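Local coordinates for peptidoglycan recognition protein 3 (Branchiostoma belcheri tsingtauense, PDB 4Z8I) that probably hydrolyses the amide bond between N-acetylmuramic acid and L-alanine in bacterial peptidoglycan, as a zinc-dependent amidase of the peptidoglycan recognition family, at residues V67-W72 / V138-G143; P86-V91 / N155-G160; V90-S95 / Y197-H202; F130-D135 / I159-M164. All coordinates share one frame; numbering follows the deposited sequence.

Contact 1: residues V67-W72 / V138-G143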
loop_
_atom_site.group_PDB
_atom_site.type_symbol
_atom_site.label_atom_id
_atom_site.label_comp_id
_atom_site.label_asym_id
_atom_site.label_seq_id
_atom_site.Cartn_x
_atom_site.Cartn_y
_atom_site.Cartn_z
ATOM N N VAL A 67 0.014 10.115 -4.537
ATOM C CA VAL A 67 -0.423 11.129 -5.490
ATOM C C VAL A 67 -1.886 11.461 -5.216
ATOM O O VAL A 67 -2.760 10.609 -5.382
ATOM C CB VAL A 67 -0.280 10.636 -6.943
ATOM C CG1 VAL A 67 -0.756 11.695 -7.918
ATOM C CG2 VAL A 67 1.159 10.259 -7.241
ATOM N N SER A 68 -2.153 12.690 -4.789
ATOM C CA SER A 68 -3.516 13.087 -4.445
ATOM C C SER A 68 -4.394 13.217 -5.685
ATOM O O SER A 68 -3.893 13.256 -6.811
ATOM C CB SER A 68 -3.521 14.403 -3.668
ATOM O OG SER A 68 -3.203 15.495 -4.512
ATOM N N LYS A 69 -5.703 13.288 -5.463
ATOM C CA LYS A 69 -6.672 13.393 -6.550
ATOM C C LYS A 69 -6.424 14.621 -7.425
ATOM O O LYS A 69 -6.536 14.555 -8.649
ATOM C CB LYS A 69 -8.099 13.405 -5.993
ATOM C CG LYS A 69 -8.468 12.140 -5.235
ATOM C CD LYS A 69 -9.804 11.558 -5.683
ATOM C CE LYS A 69 -10.973 12.380 -5.180
ATOM N NZ LYS A 69 -12.257 11.637 -5.311
ATOM N N SER A 70 -6.070 15.736 -6.796
ATOM C CA SER A 70 -5.773 16.959 -7.533
ATOM C C SER A 70 -4.473 16.841 -8.327
ATOM O O SER A 70 -4.269 17.560 -9.304
ATOM C CB SER A 70 -5.695 18.155 -6.583
ATOM O OG SER A 70 -4.595 18.029 -5.704
ATOM N N GLU A 71 -3.594 15.935 -7.908
ATOM C CA GLU A 71 -2.324 15.751 -8.605
ATOM C C GLU A 71 -2.444 14.849 -9.827
ATOM O O GLU A 71 -1.753 15.064 -10.823
ATOM C CB GLU A 71 -1.246 15.219 -7.664
ATOM C CG GLU A 71 -0.816 16.201 -6.585
ATOM C CD GLU A 71 0.385 15.708 -5.806
ATOM O OE1 GLU A 71 0.201 15.229 -4.668
ATOM O OE2 GLU A 71 1.513 15.800 -6.335
ATOM N N TRP A 72 -3.304 13.835 -9.756
ATOM C CA TRP A 72 -3.507 12.966 -10.916
ATOM C C TRP A 72 -4.638 13.439 -11.820
ATOM O O TRP A 72 -4.912 12.830 -12.849
ATOM C CB TRP A 72 -3.652 11.476 -10.546
ATOM C CG TRP A 72 -4.804 11.074 -9.649
ATOM C CD1 TRP A 72 -4.740 10.794 -8.313
ATOM C CD2 TRP A 72 -6.165 10.841 -10.039
ATOM N NE1 TRP A 72 -5.977 10.427 -7.844
ATOM C CE2 TRP A 72 -6.870 10.448 -8.882
ATOM C CE3 TRP A 72 -6.859 10.943 -11.247
ATOM C CZ2 TRP A 72 -8.234 10.155 -8.902
ATOM C CZ3 TRP A 72 -8.212 10.649 -11.264
ATOM C CH2 TRP A 72 -8.885 10.261 -10.102
ATOM N N VAL A 138 1.564 5.384 -5.449
ATOM C CA VAL A 138 0.209 5.142 -4.972
ATOM C C VAL A 138 -0.665 6.335 -5.352
ATOM O O VAL A 138 -0.240 7.487 -5.241
ATOM C CB VAL A 138 0.176 4.944 -3.446
ATOM C CG1 VAL A 138 -1.224 4.571 -2.985
ATOM C CG2 VAL A 138 1.163 3.872 -3.034
ATOM N N TYR A 139 -1.880 6.055 -5.815
ATOM C CA TYR A 139 -2.811 7.099 -6.227
ATOM C C TYR A 139 -4.073 7.077 -5.368
ATOM O O TYR A 139 -4.582 6.011 -5.009
ATOM C CB TYR A 139 -3.145 6.962 -7.717
ATOM C CG TYR A 139 -1.943 7.163 -8.609
ATOM C CD1 TYR A 139 -1.039 6.133 -8.828
ATOM C CD2 TYR A 139 -1.705 8.386 -9.224
ATOM C CE1 TYR A 139 0.070 6.313 -9.631
ATOM C CE2 TYR A 139 -0.600 8.577 -10.032
ATOM C CZ TYR A 139 0.283 7.535 -10.229
ATOM O OH TYR A 139 1.385 7.712 -11.028
ATOM N N GLU A 140 -4.568 8.267 -5.042
ATOM C CA GLU A 140 -5.691 8.424 -4.123
ATOM C C GLU A 140 -7.028 8.237 -4.822
ATOM O O GLU A 140 -7.364 8.974 -5.749
ATOM C CB GLU A 140 -5.647 9.810 -3.472
ATOM C CG GLU A 140 -6.718 10.053 -2.416
ATOM C CD GLU A 140 -6.767 11.501 -1.956
ATOM O OE1 GLU A 140 -6.374 12.394 -2.738
ATOM O OE2 GLU A 140 -7.202 11.749 -0.811
ATOM N N GLY A 141 -7.786 7.243 -4.371
ATOM C CA GLY A 141 -9.148 7.052 -4.832
ATOM C C GLY A 141 -10.115 7.650 -3.829
ATOM O O GLY A 141 -10.108 8.862 -3.602
ATOM N N ARG A 142 -10.942 6.807 -3.219
ATOM C CA ARG A 142 -11.882 7.278 -2.207
ATOM C C ARG A 142 -11.191 7.503 -0.865
ATOM O O ARG A 142 -11.776 8.073 0.055
ATOM C CB ARG A 142 -13.058 6.308 -2.061
ATOM C CG ARG A 142 -13.828 6.114 -3.353
ATOM C CD ARG A 142 -15.099 5.303 -3.174
ATOM N NE ARG A 142 -15.828 5.207 -4.440
ATOM C CZ ARG A 142 -17.058 4.721 -4.565
ATOM N NH1 ARG A 142 -17.713 4.281 -3.501
ATOM N NH2 ARG A 142 -17.632 4.678 -5.759
ATOM N N GLY A 143 -9.944 7.053 -0.760
ATOM C CA GLY A 143 -9.135 7.316 0.417
ATOM C C GLY A 143 -9.378 6.401 1.601
ATOM O O GLY A 143 -9.998 5.345 1.473
#
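Glu140 is gripped three times by 67-72, at its backbone N, its backbone O and its carboxylate, where the edge strand 66-67 joins strand 138-140 in the mixed sheet of the amidase fold. The pairing is parallel: Val67 N donates to Val138 O at 2.7 Å, and Glu140 N returns a bond to Val67 O at 3.0 Å. Placing CG anti to the backbone N (chi1 -176°) and keeping the chain extended beyond it carries the Glu140 carboxylate across to the backbone of Lys69. There OE1 accepts from Lys69 N at 2.9 Å, nearly in line with its own C-O bond. The methylenes of Lys69 run across the glutamate at about a right angle, CG lying 3.3 Å from Glu140 OE1, while its ammonium group leaves the contact for a salt bridge with Asp125. Packing is supplied by Tyr139, which lies side by side with Val67 on one face of the sheet; Val67 CG2 sits over the phenol ring, 4.1 Å from its centroid. The tyrosine hydroxyl bonds to Asp135. Trp72 CB meets the edge of the same ring, 3.9 Å from Tyr139 CD2, and the two ring systems are obliquely disposed. The indole then turns its polar edge to the strand: Trp72 NE1 donates to Glu140 O at 2.9 Å, with the acceptor 14° out of the ring plane.

Contact 2: residues P86-V91 / N155-G160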
loop_
_atom_site.group_PDB
_atom_site.type_symbol
_atom_site.label_atom_id
_atom_site.label_comp_id
_atom_site.label_asym_id
_atom_site.label_seq_id
_atom_site.Cartn_x
_atom_site.Cartn_y
_atom_site.Cartn_z
ATOM N N PRO A 86 -11.323 1.762 12.900
ATOM C CA PRO A 86 -10.397 1.304 11.860
ATOM C C PRO A 86 -10.975 0.144 11.053
ATOM O O PRO A 86 -11.960 -0.469 11.463
ATOM C CB PRO A 86 -9.192 0.826 12.667
ATOM C CG PRO A 86 -9.786 0.342 13.938
ATOM C CD PRO A 86 -10.942 1.256 14.232
ATOM N N VAL A 87 -10.357 -0.145 9.914
ATOM C CA VAL A 87 -10.859 -1.164 9.002
ATOM C C VAL A 87 -10.293 -2.551 9.322
ATOM O O VAL A 87 -9.094 -2.701 9.572
ATOM C CB VAL A 87 -10.585 -0.761 7.533
ATOM C CG1 VAL A 87 -10.988 -1.859 6.573
ATOM C CG2 VAL A 87 -11.297 0.540 7.203
ATOM N N PRO A 88 -11.170 -3.566 9.340
ATOM C CA PRO A 88 -10.822 -4.956 9.651
ATOM C C PRO A 88 -9.961 -5.617 8.586
ATOM O O PRO A 88 -9.059 -6.375 8.935
ATOM C CB PRO A 88 -12.183 -5.663 9.681
ATOM C CG PRO A 88 -13.176 -4.594 9.881
ATOM C CD PRO A 88 -12.625 -3.377 9.220
ATOM N N LYS A 89 -10.234 -5.352 7.312
ATOM C CA LYS A 89 -9.595 -6.130 6.255
ATOM C C LYS A 89 -9.162 -5.348 5.009
ATOM O O LYS A 89 -9.673 -4.269 4.727
ATOM C CB LYS A 89 -10.485 -7.319 5.882
ATOM C CG LYS A 89 -11.967 -7.003 5.802
ATOM C CD LYS A 89 -12.821 -8.261 5.949
ATOM C CE LYS A 89 -13.058 -8.610 7.405
ATOM N NZ LYS A 89 -14.011 -9.741 7.568
ATOM N N VAL A 90 -8.203 -5.906 4.273
ATOM C CA VAL A 90 -7.676 -5.273 3.065
ATOM C C VAL A 90 -7.884 -6.185 1.862
ATOM O O VAL A 90 -7.486 -7.354 1.888
ATOM C CB VAL A 90 -6.170 -4.972 3.202
ATOM C CG1 VAL A 90 -5.654 -4.265 1.963
ATOM C CG2 VAL A 90 -5.910 -4.128 4.432
ATOM N N VAL A 91 -8.514 -5.655 0.815
ATOM C CA VAL A 91 -8.791 -6.434 -0.390
ATOM C C VAL A 91 -7.915 -5.952 -1.541
ATOM O O VAL A 91 -7.832 -4.750 -1.807
ATOM C CB VAL A 91 -10.279 -6.348 -0.789
ATOM C CG1 VAL A 91 -10.570 -7.250 -1.970
ATOM C CG2 VAL A 91 -11.158 -6.734 0.385
ATOM N N ASN A 155 -17.298 -4.151 1.176
ATOM C CA ASN A 155 -17.072 -2.716 0.973
ATOM C C ASN A 155 -17.089 -1.880 2.255
ATOM O O ASN A 155 -16.318 -0.933 2.397
ATOM C CB ASN A 155 -18.089 -2.143 -0.019
ATOM C CG ASN A 155 -17.743 -2.453 -1.459
ATOM O OD1 ASN A 155 -16.588 -2.719 -1.789
ATOM N ND2 ASN A 155 -18.745 -2.411 -2.328
ATOM N N THR A 156 -17.969 -2.232 3.184
ATOM C CA THR A 156 -18.098 -1.490 4.435
ATOM C C THR A 156 -17.031 -1.868 5.457
ATOM O O THR A 156 -16.880 -1.200 6.478
ATOM C CB THR A 156 -19.484 -1.704 5.078
ATOM O OG1 THR A 156 -19.624 -3.074 5.472
ATOM C CG2 THR A 156 -20.587 -1.348 4.096
ATOM N N GLU A 157 -16.292 -2.938 5.188
ATOM C CA GLU A 157 -15.329 -3.440 6.160
ATOM C C GLU A 157 -13.900 -3.419 5.640
ATOM O O GLU A 157 -13.010 -4.006 6.253
ATOM C CB GLU A 157 -15.679 -4.872 6.574
ATOM C CG GLU A 157 -16.786 -4.995 7.605
ATOM C CD GLU A 157 -16.958 -6.424 8.092
ATOM O OE1 GLU A 157 -16.844 -6.655 9.315
ATOM O OE2 GLU A 157 -17.205 -7.315 7.251
ATOM N N SER A 158 -13.666 -2.748 4.520
ATOM C CA SER A 158 -12.362 -2.872 3.886
ATOM C C SER A 158 -11.847 -1.628 3.184
ATOM O O SER A 158 -12.588 -0.679 2.919
ATOM C CB SER A 158 -12.375 -4.032 2.886
ATOM O OG SER A 158 -13.181 -3.720 1.763
ATOM N N ILE A 159 -10.549 -1.664 2.900
ATOM C CA ILE A 159 -9.896 -0.724 2.009
ATOM C C ILE A 159 -9.584 -1.483 0.721
ATOM O O ILE A 159 -9.013 -2.574 0.764
ATOM C CB ILE A 159 -8.587 -0.198 2.632
ATOM C CG1 ILE A 159 -8.889 0.807 3.747
ATOM C CG2 ILE A 159 -7.700 0.441 1.578
ATOM C CD1 ILE A 159 -9.572 2.071 3.263
ATOM N N GLY A 160 -9.977 -0.927 -0.419
ATOM C CA GLY A 160 -9.702 -1.561 -1.695
ATOM C C GLY A 160 -8.487 -0.967 -2.381
ATOM O O GLY A 160 -8.472 0.220 -2.717
#
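Val87, ahead of the corner that the chain turns at Pro88, leans on Ile159, with its CG2 4.2 Å from Ile159 CG1. Pro88 follows with its ring set at roughly a right angle to the side chain of Glu157, CG lying 4.2 Å from Glu157 CB. Lys89 pairs with Ser158. Its backbone N donates to Glu157 O at 3.3 Å, and its carbonyl O receives Ile159 N at the same separation, 3.3 Å. Lys89 CG stands between the backbone N and the carbonyl carbon (chi1 41°), a turn that brings CG against the oxygen of Glu157, 3.2 Å from Glu157 O. Farther out, Lys89 NZ stops 4.0 Å from Glu157 OE2, an electrostatic approach longer than a salt bridge. Val90 pairs with Ile159 in register, both on the face opposite Lys89 and Ser158. Val91 N adds the next rung, to Ile159 O at 3.1 Å, with a nearly straight bond (168° at the hydrogen). Val91 CG2 packs 3.9 Å from Ser158 CB, whose hydroxyl is held by Val154 O. Three successive bridges with the strands at 24° identify an adjacent parallel pair of the twisted central sheet of the peptidoglycan recognition fold.

Contact 3: residues V90-S95 / Y197-H202. With ZN (zinc ion), chain B.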
loop_
_atom_site.group_PDB
_atom_site.type_symbol
_atom_site.label_atom_id
_atom_site.label_comp_id
_atom_site.label_asym_id
_atom_site.label_seq_id
_atom_site.Cartn_x
_atom_site.Cartn_y
_atom_site.Cartn_z
ATOM N N VAL A 90 -8.203 -5.906 4.273
ATOM C CA VAL A 90 -7.676 -5.273 3.065
ATOM C C VAL A 90 -7.884 -6.185 1.862
ATOM O O VAL A 90 -7.486 -7.354 1.888
ATOM C CB VAL A 90 -6.170 -4.972 3.202
ATOM C CG1 VAL A 90 -5.654 -4.265 1.963
ATOM C CG2 VAL A 90 -5.910 -4.128 4.432
ATOM N N VAL A 91 -8.514 -5.655 0.815
ATOM C CA VAL A 91 -8.791 -6.434 -0.390
ATOM C C VAL A 91 -7.915 -5.952 -1.541
ATOM O O VAL A 91 -7.832 -4.750 -1.807
ATOM C CB VAL A 91 -10.279 -6.348 -0.789
ATOM C CG1 VAL A 91 -10.570 -7.250 -1.970
ATOM C CG2 VAL A 91 -11.158 -6.734 0.385
ATOM N N ILE A 92 -7.255 -6.890 -2.214
ATOM C CA ILE A 92 -6.343 -6.553 -3.301
ATOM C C ILE A 92 -6.992 -6.790 -4.664
ATOM O O ILE A 92 -7.579 -7.847 -4.910
ATOM C CB ILE A 92 -5.034 -7.357 -3.199
ATOM C CG1 ILE A 92 -4.349 -7.084 -1.860
ATOM C CG2 ILE A 92 -4.101 -7.020 -4.354
ATOM C CD1 ILE A 92 -3.922 -5.640 -1.674
ATOM N N HIS A 93 -6.879 -5.800 -5.546
ATOM C CA HIS A 93 -7.500 -5.867 -6.864
ATOM C C HIS A 93 -6.467 -5.706 -7.967
ATOM O O HIS A 93 -5.374 -5.193 -7.729
ATOM C CB HIS A 93 -8.550 -4.764 -7.006
ATOM C CG HIS A 93 -9.761 -4.965 -6.153
ATOM N ND1 HIS A 93 -10.878 -5.638 -6.597
ATOM C CD2 HIS A 93 -10.035 -4.578 -4.884
ATOM C CE1 HIS A 93 -11.786 -5.660 -5.640
ATOM N NE2 HIS A 93 -11.298 -5.026 -4.589
ATOM N N HIS A 94 -6.810 -6.151 -9.173
ATOM C CA HIS A 94 -6.049 -5.760 -10.356
ATOM C C HIS A 94 -6.962 -5.023 -11.331
ATOM O O HIS A 94 -8.179 -5.206 -11.315
ATOM C CB HIS A 94 -5.308 -6.944 -11.008
ATOM C CG HIS A 94 -6.166 -7.820 -11.871
ATOM N ND1 HIS A 94 -5.653 -8.542 -12.930
ATOM C CD2 HIS A 94 -7.488 -8.111 -11.825
ATOM C CE1 HIS A 94 -6.624 -9.227 -13.506
ATOM N NE2 HIS A 94 -7.748 -8.983 -12.856
ATOM N N SER A 95 -6.375 -4.164 -12.154
ATOM C CA SER A 95 -7.150 -3.365 -13.094
ATOM C C SER A 95 -7.727 -4.236 -14.206
ATOM O O SER A 95 -8.730 -3.874 -14.823
ATOM C CB SER A 95 -6.273 -2.266 -13.697
ATOM O OG SER A 95 -6.920 -1.620 -14.776
ATOM N N TYR A 197 -5.236 -6.912 11.033
ATOM C CA TYR A 197 -6.066 -6.898 9.835
ATOM C C TYR A 197 -5.940 -8.199 9.052
ATOM O O TYR A 197 -4.976 -8.944 9.219
ATOM C CB TYR A 197 -5.715 -5.699 8.941
ATOM C CG TYR A 197 -4.403 -5.823 8.201
ATOM C CD1 TYR A 197 -4.349 -6.399 6.936
ATOM C CD2 TYR A 197 -3.219 -5.348 8.757
ATOM C CE1 TYR A 197 -3.158 -6.516 6.254
ATOM C CE2 TYR A 197 -2.021 -5.459 8.078
ATOM C CZ TYR A 197 -1.998 -6.045 6.829
ATOM O OH TYR A 197 -0.812 -6.158 6.147
ATOM N N SER A 198 -6.919 -8.467 8.196
ATOM C CA SER A 198 -6.867 -9.632 7.324
ATOM C C SER A 198 -6.693 -9.191 5.877
ATOM O O SER A 198 -7.352 -8.255 5.423
ATOM C CB SER A 198 -8.131 -10.480 7.474
ATOM O OG SER A 198 -8.224 -11.025 8.777
ATOM N N LEU A 199 -5.802 -9.863 5.157
ATOM C CA LEU A 199 -5.547 -9.527 3.763
ATOM C C LEU A 199 -6.257 -10.505 2.832
ATOM O O LEU A 199 -6.080 -11.719 2.942
ATOM C CB LEU A 199 -4.041 -9.530 3.477
ATOM C CG LEU A 199 -3.612 -9.178 2.051
ATOM C CD1 LEU A 199 -3.735 -7.686 1.803
ATOM C CD2 LEU A 199 -2.197 -9.651 1.777
ATOM N N TYR A 200 -7.061 -9.974 1.917
ATOM C CA TYR A 200 -7.773 -10.807 0.952
ATOM C C TYR A 200 -7.411 -10.419 -0.475
ATOM O O TYR A 200 -7.078 -9.265 -0.750
ATOM C CB TYR A 200 -9.292 -10.656 1.107
ATOM C CG TYR A 200 -9.850 -11.010 2.463
ATOM C CD1 TYR A 200 -9.760 -10.124 3.528
ATOM C CD2 TYR A 200 -10.500 -12.218 2.671
ATOM C CE1 TYR A 200 -10.279 -10.444 4.765
ATOM C CE2 TYR A 200 -11.024 -12.543 3.910
ATOM C CZ TYR A 200 -10.911 -11.649 4.951
ATOM O OH TYR A 200 -11.428 -11.957 6.186
ATOM N N GLY A 201 -7.484 -11.386 -1.382
ATOM C CA GLY A 201 -7.554 -11.079 -2.798
ATOM C C GLY A 201 -9.028 -10.919 -3.116
ATOM O O GLY A 201 -9.871 -11.383 -2.350
ATOM N N HIS A 202 -9.352 -10.264 -4.225
ATOM C CA HIS A 202 -10.752 -10.053 -4.589
ATOM C C HIS A 202 -11.483 -11.385 -4.761
ATOM O O HIS A 202 -12.639 -11.523 -4.362
ATOM C CB HIS A 202 -10.855 -9.214 -5.864
ATOM C CG HIS A 202 -12.249 -8.779 -6.193
ATOM N ND1 HIS A 202 -12.579 -8.187 -7.394
ATOM C CD2 HIS A 202 -13.397 -8.837 -5.477
ATOM C CE1 HIS A 202 -13.869 -7.905 -7.406
ATOM N NE2 HIS A 202 -14.390 -8.291 -6.254
HETATM ZN ZN ZN B . -11.206 -6.964 -8.063
HETATM O O HOH W 1 -12.252 -5.670 -9.088
#
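His93 and His202 meet around the zinc ion with their ring planes at 56°, neither stacked nor edge-to-face. His93 CE1 lies over one face of the His202 imidazole, whereas His202 ND1 approaches the edge of the His93 ring near its plane. This is the metal site of the zinc amidase fold, at the C-terminal ends of neighbouring parallel strands. Both histidines use ND1, His93 ND1 reaching zinc at 2.0 Å and His202 ND1 at 2.0 Å, so the two nitrogens are drawn together by the metal they share and do not bond to each other. Cys210 and a water molecule complete the coordination. On its far side the His93 ring gives NE2 to a hydrogen bond with His150, a second-shell contact that should fix its rotation. His202 CG is anti to the backbone N (chi1 -171°), which turns the imidazole back toward strand 90-94. Behind the metal, Tyr200 is held at both backbone atoms: its N donates to Val90 O at 2.7 Å and its O accepts from Ile92 N at 2.8 Å. On the face opposite Val91 and Tyr200, Leu199 CD1 fits between Val90 and Ile92, 3.9 Å from Val90 CB and 3.8 Å from Ile92 CG1.

Contact 4: residues F130-D135 / I159-M164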
loop_
_atom_site.group_PDB
_atom_site.type_symbol
_atom_site.label_atom_id
_atom_site.label_comp_id
_atom_site.label_asym_id
_atom_site.label_seq_id
_atom_site.Cartn_x
_atom_site.Cartn_y
_atom_site.Cartn_z
ATOM N N PHE A 130 -7.586 3.101 -3.138
ATOM C CA PHE A 130 -6.266 3.470 -3.632
ATOM C C PHE A 130 -5.895 2.650 -4.858
ATOM O O PHE A 130 -6.363 1.522 -5.030
ATOM C CB PHE A 130 -5.205 3.271 -2.549
ATOM C CG PHE A 130 -5.382 4.158 -1.353
ATOM C CD1 PHE A 130 -4.910 5.462 -1.366
ATOM C CD2 PHE A 130 -6.009 3.685 -0.210
ATOM C CE1 PHE A 130 -5.067 6.281 -0.264
ATOM C CE2 PHE A 130 -6.170 4.500 0.897
ATOM C CZ PHE A 130 -5.699 5.798 0.870
ATOM N N LEU A 131 -5.053 3.222 -5.710
ATOM C CA LEU A 131 -4.522 2.485 -6.848
ATOM C C LEU A 131 -3.001 2.464 -6.785
ATOM O O LEU A 131 -2.392 3.254 -6.074
ATOM C CB LEU A 131 -5.015 3.069 -8.175
ATOM C CG LEU A 131 -6.531 3.012 -8.402
ATOM C CD1 LEU A 131 -7.198 4.281 -7.905
ATOM C CD2 LEU A 131 -6.882 2.764 -9.864
ATOM N N VAL A 132 -2.392 1.533 -7.507
ATOM C CA VAL A 132 -0.943 1.400 -7.528
ATOM C C VAL A 132 -0.514 1.129 -8.959
ATOM O O VAL A 132 -1.078 0.256 -9.621
ATOM C CB VAL A 132 -0.466 0.242 -6.624
ATOM C CG1 VAL A 132 1.009 -0.025 -6.832
ATOM C CG2 VAL A 132 -0.741 0.555 -5.160
ATOM N N GLY A 133 0.461 1.890 -9.444
ATOM C CA GLY A 133 0.964 1.702 -10.792
ATOM C C GLY A 133 2.347 1.081 -10.791
ATOM O O GLY A 133 3.035 1.079 -9.770
ATOM N N ASN A 134 2.760 0.555 -11.941
ATOM C CA ASN A 134 4.088 -0.031 -12.077
ATOM C C ASN A 134 5.182 1.025 -11.970
ATOM O O ASN A 134 6.368 0.697 -11.926
ATOM C CB ASN A 134 4.207 -0.805 -13.394
ATOM C CG ASN A 134 3.726 -2.242 -13.278
ATOM O OD1 ASN A 134 3.208 -2.656 -12.240
ATOM N ND2 ASN A 134 3.897 -3.010 -14.348
ATOM N N ASP A 135 4.772 2.292 -11.927
ATOM C CA ASP A 135 5.695 3.400 -11.706
ATOM C C ASP A 135 6.108 3.466 -10.240
ATOM O O ASP A 135 6.951 4.278 -9.857
ATOM C CB ASP A 135 5.059 4.726 -12.130
ATOM C CG ASP A 135 3.871 5.111 -11.263
ATOM O OD1 ASP A 135 3.204 4.202 -10.723
ATOM O OD2 ASP A 135 3.600 6.325 -11.126
ATOM N N ILE A 159 -10.549 -1.664 2.900
ATOM C CA ILE A 159 -9.896 -0.724 2.009
ATOM C C ILE A 159 -9.584 -1.483 0.721
ATOM O O ILE A 159 -9.013 -2.574 0.764
ATOM C CB ILE A 159 -8.587 -0.198 2.632
ATOM C CG1 ILE A 159 -8.889 0.807 3.747
ATOM C CG2 ILE A 159 -7.700 0.441 1.578
ATOM C CD1 ILE A 159 -9.572 2.071 3.263
ATOM N N GLY A 160 -9.977 -0.927 -0.419
ATOM C CA GLY A 160 -9.702 -1.561 -1.695
ATOM C C GLY A 160 -8.487 -0.967 -2.381
ATOM O O GLY A 160 -8.472 0.220 -2.717
ATOM N N ILE A 161 -7.463 -1.791 -2.583
ATOM C CA ILE A 161 -6.270 -1.369 -3.310
ATOM C C ILE A 161 -6.207 -2.076 -4.654
ATOM O O ILE A 161 -6.241 -3.306 -4.716
ATOM C CB ILE A 161 -4.984 -1.698 -2.540
ATOM C CG1 ILE A 161 -4.991 -1.023 -1.169
ATOM C CG2 ILE A 161 -3.766 -1.267 -3.341
ATOM C CD1 ILE A 161 -3.785 -1.360 -0.321
ATOM N N CYS A 162 -6.108 -1.301 -5.729
ATOM C CA CYS A 162 -6.077 -1.884 -7.066
ATOM C C CYS A 162 -4.764 -1.613 -7.784
ATOM O O CYS A 162 -4.398 -0.464 -8.002
ATOM C CB CYS A 162 -7.242 -1.359 -7.904
ATOM S SG CYS A 162 -7.251 -1.970 -9.597
ATOM N N PHE A 163 -4.059 -2.678 -8.151
ATOM C CA PHE A 163 -2.875 -2.546 -8.987
ATOM C C PHE A 163 -3.341 -2.292 -10.411
ATOM O O PHE A 163 -4.270 -2.944 -10.884
ATOM C CB PHE A 163 -2.033 -3.822 -8.941
ATOM C CG PHE A 163 -1.320 -4.034 -7.639
ATOM C CD1 PHE A 163 -2.014 -4.445 -6.510
ATOM C CD2 PHE A 163 0.049 -3.841 -7.548
ATOM C CE1 PHE A 163 -1.357 -4.646 -5.314
ATOM C CE2 PHE A 163 0.711 -4.042 -6.353
ATOM C CZ PHE A 163 0.008 -4.447 -5.237
ATOM N N MET A 164 -2.711 -1.341 -11.090
ATOM C CA MET A 164 -3.086 -1.049 -12.469
ATOM C C MET A 164 -2.334 -1.925 -13.466
ATOM O O MET A 164 -1.134 -1.756 -13.687
ATOM C CB MET A 164 -2.913 0.436 -12.785
ATOM C CG MET A 164 -3.952 1.300 -12.096
ATOM S SD MET A 164 -3.843 3.036 -12.537
ATOM C CE MET A 164 -2.232 3.447 -11.867
#
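Val132 is the central bump here: its two methyls divide between Ile161 and Phe163, neighbours on the same face of the next strand. CG2 meets Ile161 CG2 at 4.0 Å, and CG1 lies 4.0 Å from Phe163 CD2, the valine and the phenylalanine side by side and pointing the same way. With chi1 at 171°, CG1 stands opposite the backbone N and reaches Phe163, while CG2, beside that N, is left facing Ile161. Phe130 extends the row, its ring edge touching Ile159 CG2 through CD2 at 4.1 Å. Helix 174-190 covers this face, with Leu183 touching Phe130 and Ile161, and Ala180 touching Phe163. The other face carries Leu131, whose CD2 rests 4.0 Å from Met164 CG, the two side chains crossing at about a right angle. Beyond them Met164 bends at its thioether and lays CE against the flat backbone of Gly133, 3.8 Å from Gly133 CA. Helix 103-120 packs here on Leu131 and Met164. Between the faces runs a parallel ladder with strands at 23°, whose bonds include Met164 N to Val132 O at 2.7 Å. With four backbone bonds across the ladder and apolar side chains on each face, the chemistry implies a hydrophobic sheet centre sandwiched between two helices.

In the fold
All four contacts join parallel strands of one mixed sheet. The centre of contact 4 is about 8 Å from the chain centre, and its touching residues are all buried; contacts 1, 2 and 3, their centres about 11 to 13 Å out, include partly exposed residues. Contacts 2 and 4 share strand 158-163, and contacts 2 and 3 share strand 87-94, so these three form one four-strand block. Contact 1 connects to it through Tyr139 and Leu131, on antiparallel neighbours. Chemistry follows place: charged and indole groups at the sheet edge in contact 1, mainly backbone pairing with an outer lysine-glutamate approach in contact 2, apolar packing in contact 4, and metal ligands at strand ends in contact 3.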